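Side-chain contacts in sugar kinase (Agrobacterium tumefaciens, PDB 2RBC), which probably phosphorylates a sugar at the expense of ATP, as a putative ribokinase of the pfkB family: residues Val163-Pro168 / Asp190-Glu195; Asp173-Ala178 / Glu198-Ala203; Arg97-Leu102 / Ser110-Ala115; Ser84-Val89 / Ala156-Val161. All coordinates share one frame; numbering follows the deposited sequence. Where two conformers were deposited one is given.

Contact 1: Val163-Pro168 / Asp190-Glu195. With SO4 (sulfate ion), chain E.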
loop_
_atom_site.group_PDB
_atom_site.type_symbol
_atom_site.label_atom_id
_atom_site.label_comp_id
_atom_site.label_asym_id
_atom_site.label_seq_id
_atom_site.Cartn_x
_atom_site.Cartn_y
_atom_site.Cartn_z
ATOM N N VAL A 163 23.320 9.385 10.343
ATOM C CA VAL A 163 22.842 9.564 8.971
ATOM C C VAL A 163 22.775 8.204 8.293
ATOM O O VAL A 163 23.616 7.357 8.556
ATOM C CB VAL A 163 23.721 10.543 8.106
ATOM C CG1 VAL A 163 23.929 11.970 8.837
ATOM C CG2 VAL A 163 25.050 9.889 7.679
ATOM N N ASP A 164 21.752 8.018 7.446
ATOM C CA ASP A 164 21.644 6.842 6.556
ATOM C C ASP A 164 22.127 7.151 5.132
ATOM O O ASP A 164 22.603 8.244 4.871
ATOM C CB ASP A 164 20.227 6.221 6.629
ATOM C CG ASP A 164 19.161 7.011 5.926
ATOM O OD1 ASP A 164 19.495 7.816 5.034
ATOM O OD2 ASP A 164 17.942 6.836 6.270
ATOM N N VAL A 165 22.043 6.165 4.237
ATOM C CA VAL A 165 22.579 6.292 2.888
ATOM C C VAL A 165 21.563 6.888 1.896
ATOM O O VAL A 165 21.870 7.048 0.738
ATOM C CB VAL A 165 23.085 4.932 2.331
ATOM C CG1 VAL A 165 24.303 4.449 3.133
ATOM C CG2 VAL A 165 21.942 3.869 2.253
ATOM N N ARG A 166 20.389 7.279 2.370
ATOM C CA ARG A 166 19.301 7.665 1.474
ATOM C C ARG A 166 19.392 9.078 0.884
ATOM O O ARG A 166 18.939 9.306 -0.218
ATOM C CB ARG A 166 17.943 7.494 2.165
ATOM C CG ARG A 166 16.736 7.930 1.285
ATOM C CD ARG A 166 16.611 7.106 -0.015
ATOM N NE ARG A 166 16.181 5.775 0.367
ATOM C CZ ARG A 166 16.962 4.705 0.559
ATOM N NH1 ARG A 166 18.276 4.701 0.301
ATOM N NH2 ARG A 166 16.398 3.574 0.973
ATOM N N TRP A 167 19.949 10.020 1.623
ATOM C CA TRP A 167 20.075 11.397 1.184
ATOM C C TRP A 167 21.569 11.792 1.307
ATOM O O TRP A 167 21.951 12.583 2.165
ATOM C CB TRP A 167 19.233 12.298 2.096
ATOM C CG TRP A 167 18.956 13.633 1.528
ATOM C CD1 TRP A 167 19.534 14.197 0.439
ATOM C CD2 TRP A 167 18.059 14.617 2.058
ATOM N NE1 TRP A 167 19.033 15.448 0.236
ATOM C CE2 TRP A 167 18.100 15.721 1.197
ATOM C CE3 TRP A 167 17.174 14.642 3.144
ATOM C CZ2 TRP A 167 17.320 16.860 1.401
ATOM C CZ3 TRP A 167 16.410 15.765 3.340
ATOM C CH2 TRP A 167 16.482 16.860 2.470
ATOM N N PRO A 168 22.414 11.258 0.417
ATOM C CA PRO A 168 23.873 11.347 0.586
ATOM C C PRO A 168 24.461 12.733 0.624
ATOM O O PRO A 168 25.410 12.979 1.381
ATOM C CB PRO A 168 24.418 10.626 -0.653
ATOM C CG PRO A 168 23.345 9.890 -1.198
ATOM C CD PRO A 168 22.060 10.505 -0.784
ATOM N N ASP A 190 24.512 1.089 5.409
ATOM C CA ASP A 190 23.723 0.024 4.809
ATOM C C ASP A 190 23.897 0.005 3.289
ATOM O O ASP A 190 24.600 0.801 2.721
ATOM C CB ASP A 190 22.259 0.208 5.160
ATOM C CG ASP A 190 21.510 -1.096 5.308
ATOM O OD1 ASP A 190 21.913 -2.155 4.744
ATOM O OD2 ASP A 190 20.533 -1.058 6.079
ATOM N N VAL A 191 23.242 -0.951 2.654
ATOM C CA VAL A 191 23.410 -1.205 1.238
ATOM C C VAL A 191 23.094 0.031 0.421
ATOM O O VAL A 191 22.107 0.737 0.651
ATOM C CB VAL A 191 22.554 -2.417 0.819
ATOM C CG1 VAL A 191 22.546 -2.544 -0.649
ATOM C CG2 VAL A 191 23.123 -3.690 1.477
ATOM N N ALA A 192 24.005 0.323 -0.482
ATOM C CA ALA A 192 23.926 1.466 -1.352
ATOM C C ALA A 192 24.985 1.211 -2.368
ATOM O O ALA A 192 25.812 0.325 -2.180
ATOM C CB ALA A 192 24.245 2.784 -0.606
ATOM N N PRO A 193 24.995 2.008 -3.438
ATOM C CA PRO A 193 26.114 1.954 -4.353
ATOM C C PRO A 193 27.402 2.155 -3.584
ATOM O O PRO A 193 27.433 2.936 -2.618
ATOM C CB PRO A 193 25.847 3.115 -5.297
ATOM C CG PRO A 193 24.357 3.280 -5.270
ATOM C CD PRO A 193 23.962 2.966 -3.870
ATOM N N VAL A 194 28.455 1.454 -4.012
ATOM C CA VAL A 194 29.755 1.518 -3.339
ATOM C C VAL A 194 30.284 2.924 -3.316
ATOM O O VAL A 194 30.906 3.313 -2.367
ATOM C CB VAL A 194 30.870 0.620 -3.961
ATOM C CG1 VAL A 194 30.734 -0.808 -3.477
ATOM C CG2 VAL A 194 30.876 0.719 -5.476
ATOM N N GLU A 195 30.015 3.649 -4.394
ATOM C CA GLU A 195 30.362 5.044 -4.534
ATOM C C GLU A 195 29.817 5.854 -3.364
ATOM O O GLU A 195 30.530 6.655 -2.760
ATOM C CB GLU A 195 29.760 5.591 -5.838
ATOM C CG GLU A 195 30.433 5.090 -7.128
ATOM C CD GLU A 195 30.204 3.602 -7.440
ATOM O OE1 GLU A 195 29.181 3.037 -7.003
ATOM O OE2 GLU A 195 31.066 3.008 -8.144
HETATM S S SO4 E . 27.742 -0.801 -6.832
HETATM O O1 SO4 E . 28.439 -2.055 -7.120
HETATM O O2 SO4 E . 28.275 0.287 -7.654
HETATM O O3 SO4 E . 26.303 -0.951 -7.064
HETATM O O4 SO4 E . 27.980 -0.472 -5.438
HETATM O O HOH W 1 20.685 2.864 -0.912
#

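Contact 2: Asp173-Ala178 / Glu198-Ala203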
loop_
_atom_site.group_PDB
_atom_site.type_symbol
_atom_site.label_atom_id
_atom_site.label_comp_id
_atom_site.label_asym_id
_atom_site.label_seq_id
_atom_site.Cartn_x
_atom_site.Cartn_y
_atom_site.Cartn_z
ATOM N N ASP A 173 27.129 16.443 4.509
ATOM C CA ASP A 173 27.230 17.729 5.187
ATOM C C ASP A 173 27.013 17.609 6.672
ATOM O O ASP A 173 27.715 18.255 7.471
ATOM C CB ASP A 173 26.165 18.676 4.683
ATOM C CG ASP A 173 26.558 19.398 3.434
ATOM O OD1 ASP A 173 27.735 19.280 2.985
ATOM O OD2 ASP A 173 25.662 20.105 2.896
ATOM N N VAL A 174 26.016 16.820 7.059
ATOM C CA VAL A 174 25.711 16.654 8.484
ATOM C C VAL A 174 26.890 15.970 9.231
ATOM O O VAL A 174 27.286 16.379 10.344
ATOM C CB VAL A 174 24.376 15.894 8.683
ATOM C CG1 VAL A 174 24.238 15.477 10.148
ATOM C CG2 VAL A 174 23.145 16.794 8.219
ATOM N N LEU A 175 27.447 14.930 8.615
ATOM C CA LEU A 175 28.597 14.256 9.195
ATOM C C LEU A 175 29.784 15.211 9.349
ATOM O O LEU A 175 30.407 15.247 10.389
ATOM C CB LEU A 175 29.040 13.017 8.395
ATOM C CG LEU A 175 28.092 11.820 8.377
ATOM C CD1 LEU A 175 28.587 10.752 7.346
ATOM C CD2 LEU A 175 27.912 11.211 9.771
ATOM N N THR A 176 30.094 15.949 8.287
ATOM C CA THR A 176 31.213 16.879 8.284
ATOM C C THR A 176 31.100 17.938 9.358
ATOM O O THR A 176 32.059 18.169 10.130
ATOM C CB THR A 176 31.370 17.532 6.915
ATOM O OG1 THR A 176 31.578 16.492 5.958
ATOM C CG2 THR A 176 32.596 18.525 6.890
ATOM N N VAL A 177 29.946 18.588 9.417
ATOM C CA VAL A 177 29.752 19.697 10.369
ATOM C C VAL A 177 29.798 19.115 11.798
ATOM O O VAL A 177 30.533 19.604 12.664
ATOM C CB VAL A 177 28.414 20.471 10.076
ATOM C CG1 VAL A 177 28.127 21.538 11.162
ATOM C CG2 VAL A 177 28.473 21.113 8.672
ATOM N N ALA A 178 29.106 17.984 12.023
ATOM C CA ALA A 178 29.074 17.395 13.354
ATOM C C ALA A 178 30.491 17.051 13.864
ATOM O O ALA A 178 30.867 17.342 15.018
ATOM C CB ALA A 178 28.178 16.143 13.362
ATOM N N GLU A 198 31.492 4.897 -0.107
ATOM C CA GLU A 198 32.870 5.407 -0.118
ATOM C C GLU A 198 32.900 6.904 0.028
ATOM O O GLU A 198 33.847 7.437 0.556
ATOM C CB GLU A 198 33.610 4.982 -1.398
ATOM C CG GLU A 198 33.919 3.485 -1.440
ATOM C CD GLU A 198 34.388 2.977 -2.817
ATOM O OE1 GLU A 198 34.134 3.626 -3.874
ATOM O OE2 GLU A 198 35.033 1.905 -2.815
ATOM N N GLY A 199 31.852 7.583 -0.441
ATOM C CA GLY A 199 31.743 9.029 -0.258
ATOM C C GLY A 199 31.421 9.467 1.165
ATOM O O GLY A 199 31.901 10.483 1.639
ATOM N N LEU A 200 30.615 8.693 1.866
ATOM C CA LEU A 200 30.202 9.074 3.192
ATOM C C LEU A 200 31.161 8.626 4.301
ATOM O O LEU A 200 31.312 9.311 5.323
ATOM C CB LEU A 200 28.781 8.536 3.455
ATOM C CG LEU A 200 27.644 9.207 2.662
ATOM C CD1 LEU A 200 26.357 8.485 2.913
ATOM C CD2 LEU A 200 27.511 10.712 3.004
ATOM N N ALA A 201 31.730 7.434 4.156
ATOM C CA ALA A 201 32.593 6.840 5.181
ATOM C C ALA A 201 33.712 7.768 5.692
ATOM O O ALA A 201 33.929 7.887 6.906
ATOM C CB ALA A 201 33.172 5.470 4.634
ATOM N N PRO A 202 34.421 8.470 4.782
ATOM C CA PRO A 202 35.503 9.342 5.273
ATOM C C PRO A 202 35.063 10.515 6.161
ATOM O O PRO A 202 35.899 11.033 6.901
ATOM C CB PRO A 202 36.145 9.865 3.979
ATOM C CG PRO A 202 35.768 8.844 2.938
ATOM C CD PRO A 202 34.386 8.456 3.310
ATOM N N ALA A 203 33.782 10.899 6.136
ATOM C CA ALA A 203 33.277 12.005 6.968
ATOM C C ALA A 203 32.862 11.647 8.384
ATOM O O ALA A 203 32.717 12.537 9.215
ATOM C CB ALA A 203 32.101 12.725 6.276
#

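Contact 3: Arg97-Leu102 / Ser110-Ala115. With EDO (1,2-ethanediol), chain J.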
loop_
_atom_site.group_PDB
_atom_site.type_symbol
_atom_site.label_atom_id
_atom_site.label_comp_id
_atom_site.label_asym_id
_atom_site.label_seq_id
_atom_site.Cartn_x
_atom_site.Cartn_y
_atom_site.Cartn_z
ATOM N N ARG A 97 0.654 12.150 6.227
ATOM C CA ARG A 97 0.539 11.020 7.093
ATOM C C ARG A 97 1.859 10.583 7.732
ATOM O O ARG A 97 1.899 10.208 8.913
ATOM C CB ARG A 97 -0.014 9.921 6.262
ATOM C CG ARG A 97 -0.304 8.733 7.019
ATOM C CD ARG A 97 -1.433 7.965 6.393
ATOM N NE ARG A 97 -1.705 6.866 7.301
ATOM C CZ ARG A 97 -2.328 5.756 6.971
ATOM N NH1 ARG A 97 -2.771 5.590 5.742
ATOM N NH2 ARG A 97 -2.499 4.838 7.895
ATOM N N ILE A 98 2.935 10.621 6.948
ATOM C CA ILE A 98 4.265 10.344 7.457
ATOM C C ILE A 98 4.625 11.340 8.562
ATOM O O ILE A 98 5.101 10.956 9.637
ATOM C CB ILE A 98 5.331 10.390 6.296
ATOM C CG1 ILE A 98 5.113 9.218 5.336
ATOM C CG2 ILE A 98 6.753 10.360 6.834
ATOM C CD1 ILE A 98 5.973 9.289 4.061
ATOM N N LEU A 99 4.436 12.620 8.287
ATOM C CA LEU A 99 4.768 13.635 9.281
ATOM C C LEU A 99 3.973 13.461 10.581
ATOM O O LEU A 99 4.515 13.608 11.696
ATOM C CB LEU A 99 4.562 15.042 8.719
ATOM C CG LEU A 99 5.466 15.428 7.549
ATOM C CD1 LEU A 99 5.011 16.700 6.852
ATOM C CD2 LEU A 99 6.931 15.511 7.977
ATOM N N ARG A 100 2.681 13.192 10.447
ATOM C CA ARG A 100 1.824 13.019 11.602
ATOM C C ARG A 100 2.211 11.809 12.428
ATOM O O ARG A 100 2.312 11.908 13.644
ATOM C CB ARG A 100 0.356 12.979 11.177
ATOM C CG ARG A 100 -0.602 12.505 12.248
ATOM C CD ARG A 100 -2.020 12.785 11.843
ATOM N NE ARG A 100 -2.922 11.756 12.342
ATOM C CZ ARG A 100 -4.243 11.695 12.088
ATOM N NH1 ARG A 100 -4.960 10.681 12.585
ATOM N NH2 ARG A 100 -4.861 12.622 11.345
ATOM N N ASP A 101 2.457 10.684 11.784
ATOM C CA ASP A 101 2.828 9.475 12.509
ATOM C C ASP A 101 4.160 9.681 13.251
ATOM O O ASP A 101 4.283 9.410 14.461
ATOM C CB ASP A 101 2.890 8.274 11.540
ATOM C CG ASP A 101 3.215 6.926 12.260
ATOM O OD1 ASP A 101 3.192 6.858 13.507
ATOM O OD2 ASP A 101 3.511 5.920 11.613
ATOM N N LEU A 102 5.160 10.171 12.528
ATOM C CA LEU A 102 6.465 10.372 13.144
ATOM C C LEU A 102 6.411 11.356 14.339
ATOM O O LEU A 102 6.949 11.069 15.398
ATOM C CB LEU A 102 7.503 10.750 12.083
ATOM C CG LEU A 102 7.810 9.638 11.045
ATOM C CD1 LEU A 102 8.767 10.139 9.992
ATOM C CD2 LEU A 102 8.331 8.317 11.694
ATOM N N SER A 110 10.075 18.953 12.970
ATOM C CA SER A 110 10.011 20.347 12.611
ATOM C C SER A 110 11.030 20.780 11.544
ATOM O O SER A 110 10.818 21.789 10.896
ATOM C CB SER A 110 10.139 21.219 13.858
ATOM O OG SER A 110 11.427 21.160 14.390
ATOM N N GLY A 111 12.116 20.050 11.383
ATOM C CA GLY A 111 13.085 20.297 10.324
ATOM C C GLY A 111 12.979 19.410 9.101
ATOM O O GLY A 111 13.889 19.368 8.289
HETATM N N MSE A 112 11.873 18.693 8.961
HETATM C CA MSE A 112 11.669 17.868 7.766
HETATM C C MSE A 112 11.414 18.732 6.552
HETATM O O MSE A 112 10.842 19.789 6.675
HETATM C CB MSE A 112 10.481 16.940 7.973
HETATM C CG MSE A 112 10.784 15.846 8.916
HETATM SE SE MSE A 112 11.788 14.474 7.988
HETATM C CE MSE A 112 10.504 13.729 6.724
ATOM N N THR A 113 11.823 18.254 5.384
ATOM C CA THR A 113 11.686 18.975 4.122
ATOM C C THR A 113 10.441 18.476 3.386
ATOM O O THR A 113 10.175 17.277 3.349
ATOM C CB THR A 113 12.929 18.737 3.206
ATOM O OG1 THR A 113 14.100 19.207 3.888
ATOM C CG2 THR A 113 12.786 19.438 1.834
ATOM N N VAL A 114 9.646 19.417 2.887
ATOM C CA VAL A 114 8.502 19.097 2.028
ATOM C C VAL A 114 8.983 19.507 0.663
ATOM O O VAL A 114 9.210 20.683 0.409
ATOM C CB VAL A 114 7.239 19.852 2.434
ATOM C CG1 VAL A 114 6.114 19.684 1.387
ATOM C CG2 VAL A 114 6.796 19.407 3.801
ATOM N N ALA A 115 9.252 18.520 -0.183
ATOM C CA ALA A 115 9.834 18.774 -1.493
ATOM C C ALA A 115 8.678 19.039 -2.459
ATOM O O ALA A 115 7.958 18.132 -2.829
ATOM C CB ALA A 115 10.684 17.600 -1.933
HETATM C C1 EDO J . 13.213 22.252 6.184
HETATM O O1 EDO J . 13.457 23.279 7.154
HETATM C C2 EDO J . 14.227 22.375 5.064
HETATM O O2 EDO J . 13.779 21.712 3.874
#

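Contact 4: Ser84-Val89 / Ala156-Val161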
loop_
_atom_site.group_PDB
_atom_site.type_symbol
_atom_site.label_atom_id
_atom_site.label_comp_id
_atom_site.label_asym_id
_atom_site.label_seq_id
_atom_site.Cartn_x
_atom_site.Cartn_y
_atom_site.Cartn_z
ATOM N N SER A 84 15.429 14.235 16.669
ATOM C CA SER A 84 14.988 15.069 15.540
ATOM C C SER A 84 15.314 14.341 14.249
ATOM O O SER A 84 16.267 13.582 14.193
ATOM C CB SER A 84 15.701 16.399 15.543
ATOM O OG SER A 84 15.280 17.178 16.628
ATOM N N LEU A 85 14.507 14.572 13.220
ATOM C CA LEU A 85 14.687 13.948 11.955
ATOM C C LEU A 85 14.666 14.978 10.819
ATOM O O LEU A 85 13.788 15.816 10.757
ATOM C CB LEU A 85 13.601 12.901 11.771
ATOM C CG LEU A 85 13.567 12.087 10.481
ATOM C CD1 LEU A 85 14.715 11.141 10.334
ATOM C CD2 LEU A 85 12.212 11.361 10.343
ATOM N N TRP A 86 15.668 14.896 9.944
ATOM C CA TRP A 86 15.702 15.665 8.703
ATOM C C TRP A 86 15.545 14.614 7.649
ATOM O O TRP A 86 16.209 13.607 7.669
ATOM C CB TRP A 86 17.026 16.399 8.495
ATOM C CG TRP A 86 17.269 17.509 9.459
ATOM C CD1 TRP A 86 16.409 17.984 10.426
ATOM C CD2 TRP A 86 18.441 18.322 9.537
ATOM N NE1 TRP A 86 16.995 19.033 11.113
ATOM C CE2 TRP A 86 18.242 19.255 10.589
ATOM C CE3 TRP A 86 19.647 18.353 8.825
ATOM C CZ2 TRP A 86 19.195 20.215 10.927
ATOM C CZ3 TRP A 86 20.610 19.313 9.192
ATOM C CH2 TRP A 86 20.373 20.215 10.227
ATOM N N GLY A 87 14.619 14.848 6.751
ATOM C CA GLY A 87 14.203 13.850 5.780
ATOM C C GLY A 87 13.271 14.634 4.902
ATOM O O GLY A 87 12.995 15.802 5.197
ATOM N N ALA A 88 12.807 14.025 3.824
ATOM C CA ALA A 88 11.953 14.696 2.856
ATOM C C ALA A 88 10.683 13.902 2.631
ATOM O O ALA A 88 10.710 12.671 2.571
ATOM C CB ALA A 88 12.696 14.919 1.486
ATOM N N VAL A 89 9.569 14.625 2.503
ATOM C CA VAL A 89 8.310 14.056 2.018
ATOM C C VAL A 89 7.870 14.933 0.870
ATOM O O VAL A 89 8.358 16.053 0.724
ATOM C CB VAL A 89 7.185 14.000 3.112
ATOM C CG1 VAL A 89 7.502 12.952 4.175
ATOM C CG2 VAL A 89 6.937 15.354 3.721
ATOM N N ALA A 156 25.000 22.427 16.231
ATOM C CA ALA A 156 25.567 22.594 17.568
ATOM C C ALA A 156 24.523 22.306 18.625
ATOM O O ALA A 156 24.859 22.057 19.783
ATOM C CB ALA A 156 26.150 24.037 17.761
ATOM N N LEU A 157 23.266 22.310 18.224
ATOM C CA LEU A 157 22.178 22.019 19.122
ATOM C C LEU A 157 22.029 20.526 19.433
ATOM O O LEU A 157 21.270 20.148 20.329
ATOM C CB LEU A 157 20.881 22.562 18.518
ATOM C CG LEU A 157 20.914 24.088 18.195
ATOM C CD1 LEU A 157 19.496 24.595 17.986
ATOM C CD2 LEU A 157 21.649 24.998 19.238
ATOM N N PHE A 158 22.714 19.671 18.683
ATOM C CA PHE A 158 22.611 18.240 18.903
ATOM C C PHE A 158 23.831 17.706 19.651
ATOM O O PHE A 158 24.886 18.319 19.663
ATOM C CB PHE A 158 22.435 17.549 17.561
ATOM C CG PHE A 158 21.208 17.978 16.856
ATOM C CD1 PHE A 158 19.948 17.577 17.317
ATOM C CD2 PHE A 158 21.284 18.820 15.769
ATOM C CE1 PHE A 158 18.795 18.019 16.669
ATOM C CE2 PHE A 158 20.147 19.255 15.138
ATOM C CZ PHE A 158 18.909 18.848 15.577
ATOM N N ASP A 159 23.656 16.568 20.305
ATOM C CA ASP A 159 24.733 15.916 21.046
ATOM C C ASP A 159 25.426 14.888 20.159
ATOM O O ASP A 159 26.579 14.563 20.390
ATOM C CB ASP A 159 24.167 15.269 22.301
ATOM C CG ASP A 159 23.636 16.296 23.282
ATOM O OD1 ASP A 159 24.438 17.150 23.678
ATOM O OD2 ASP A 159 22.466 16.264 23.676
ATOM N N ALA A 160 24.699 14.338 19.183
ATOM C CA ALA A 160 25.264 13.457 18.159
ATOM C C ALA A 160 24.391 13.530 16.937
ATOM O O ALA A 160 23.270 14.021 17.019
ATOM C CB ALA A 160 25.353 11.966 18.626
ATOM N N VAL A 161 24.912 13.044 15.800
ATOM C CA VAL A 161 24.134 12.928 14.568
ATOM C C VAL A 161 24.299 11.522 14.019
ATOM O O VAL A 161 25.336 10.870 14.215
ATOM C CB VAL A 161 24.520 13.970 13.488
ATOM C CG1 VAL A 161 24.451 15.370 14.049
ATOM C CG2 VAL A 161 25.876 13.693 12.870
#

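Contact 1: Val163-Pro168 / Asp190-Glu195
Val165 packs on Asp190, Val191 and Ala192 where two loops of the Rossmann-like core of the pfkB kinases meet, one leaving strand 160-163 and the other its parallel neighbour, strand 185-189. The CA atoms of Val165 and Ala192 are 6.6 Å apart, near enough for short side chains to touch. From its base outward, Val165 first meets a methyl: its CB is 3.8 Å from Ala192 CB. Above this the side chain forks. CG1 stands anti to the carbonyl carbon (chi1 -66°), which takes it to Asp190 O at 3.7 Å. CG2 reaches 3.5 Å from Val191 O and also rests against Ala192 CB. Three consecutive residues thus receive one valine, in van der Waals contacts. Met68 of helix 68-78 touches Val165 and Asp190 as well.

Each loop is shaped by its own aspartate. Asp164 OD1 accepts from Arg166 N at 2.9 Å in an Asx turn, the donor lying 48° out of the carboxylate plane, while Asp164 OD2 is bonded to Ala37 N. Asp190 OD1 is met on its anti side by Val191 N, 2.8 Å away, and has a second partner in Ser210 OG. Farther along, a sulfate ion sits by the start of helix 194-200; Arg216 NH1 binds it, whereas its contact with Val194 N is doubtfully short. Between the loops, one water donates to Val191 O at 3.0 Å and accepts a weak bond from Arg166 NH1.

Contact 2: Asp173-Ala178 / Glu198-Ala203
No ring takes part where Leu175 meets Leu200 and Ala203; the flat groups touched are backbone carbonyls. Leu175 CD1 lies 3.7 Å from Leu200 O, and Leu175 CB comes to 3.8 Å from Ala203 O. The Leu200 oxygen has its own polar partner, since Ala203 N donates to it at 3.0 Å in the 3-10 turn that follows helix 194-200. The methyl of Leu175 therefore packs against an oxygen already bonded within its own turn.

Ala203 carries much of the second segment's side of the contact. Its CB is 3.7 Å from Leu175 CB and 3.8 Å from Thr176 OG1, so that it bears on two successive residues of helix 168-180. The backbones are correspondingly close, with 5.5 Å between the CA atoms of Thr176 and Ala203. Thr176 turns OG1 back beside its own backbone N (chi1 -59°), where it hydrogen-bonds to Leu172 O one turn back. The two leucines are looser: Leu175 CD1 and Leu200 CD2 are 4.5 Å apart.

In the alpha/beta core, helix 168-180 makes the crossover between parallel strands 160-163 and 185-189, and helix 194-200 follows the second of these. The contact joins these successive helices, and Leu175 also touches Val163 of the sheet. One residue past the first segment, Arg179 NH1 hydrogen-bonds to Pro202 O. The chemistry between the segments is dispersion and close fit, consistent with apolar packing doing most of the work, while the Arg179 bond adds a directional tie.

Contact 3: Arg97-Leu102 / Ser110-Ala115
Leu99 and Met112 form a small apolar contact at the protein surface, between helix 93-104 and the loop leading into strand 113-115. The evidence is in the methyl-to-chain distances. Leu99 CD2 lies 3.8 Å from Met112 CB and 4.0 Å from Met112 CG, and the two side chains cross obliquely. The other branch of the leucine points to the strand proper: Leu99 CD1 is 4.5 Å from Val114 CG2, a looser approach. The backbones keep their distance, 8.2 Å between the CA atoms of Leu99 and Met112, so side chains alone bridge the gap.

Met112 is modelled as selenomethionine. Two conformers of it were deposited; in one, the chain is bent at chi2 (-79°) and again at chi3 (-68°), a double fold that brings Met112 CE back to 4.2 Å from Leu99 CD2; this last approach depends on the conformer and is less certain than that of CB. Helix 93-104 follows strand 82-90, and the chain returns through strands 107-108 and 113-115, both paired parallel with strand 82-90, which makes the helix the connection of a beta-alpha-beta crossover. Strand 82-90 forms the floor: Val89 touches Leu99 and Leu85 touches Met112.

Away from the helix, Thr113 OG1 accepts a hydrogen bond from O2 of a 1,2-ethanediol, probably from the crystallisation liquor, at 2.5 Å. The far side of the helix faces the dimer partner, where Arg97 NE forms a salt bridge with Glu93 OE1 of the second subunit.

Contact 4: Ser84-Val89 / Ala156-Val161
Within the parallel part of the central mixed sheet of the Rossmann-like core, Ser84 and Trp86 of strand 82-90 meet Phe158, which lies in the loop that leads into strand 160-163. Strand 31-35 runs between these two strands, and the contact reaches across it: the CA atoms of Ser84 and Phe158, the nearest pair, are 8.9 Å apart.

The phenyl ring spans that gap. A chi1 of -61° swings the Phe158 ring beside its backbone N and over to the strand, and CE1 leads on the serine side. Ser84 OG approaches the ring at its edge, near the ring plane, at 3.6 Å from Phe158 CE1. Ser84 CB is almost as close, 3.7 Å from the same CE1 atom, and lies 4.0 Å from Phe158 CZ. The hydroxyl has its hydrogen bond with His31 NE2; towards the phenyl edge it makes a van der Waals approach. On the other flank of the ring, Phe158 CE2 is 4.4 Å from Trp86 CZ2, an oblique approach of the two aromatics. His31 joins this cluster twice over, since its ring also meets Phe158 edge-to-face. Two polar bonds hold the loop that carries the phenylalanine: Phe158 O with Lys183 NZ, and Asp159 OD2 with His31 N.

Leu33 of the intervening strand touches Ser84, Trp86 and Phe158. Beyond them, Val174 of helix 168-180 packs on Trp86, while Leu85, pointing to the opposite side of its strand, rests on Leu102 of helix 93-104.

In the fold
Contacts 1 and 2 both use helix 194-200 and lie 11 Å apart by their centres, touching where Pro168 O is 3.5 Å from Leu200 CD2. Contact 2 continues into contact 4, 14 Å away by centres: Ala178 CB packs 3.4 Å from Val161 CG2. Contact 3 is nested in the loop closed by contact 4 and shares its sheet, with a probable hydrogen bond of 2.7 Å from Thr113 N to Gly87 O. Trp167 brings contact 1 to both, its CH2 atom 3.6 Å from Thr113 OG1. The sulfate lies at contact 1, while contacts 2 and 3 remain apart, their nearest atoms about 10 Å from one another.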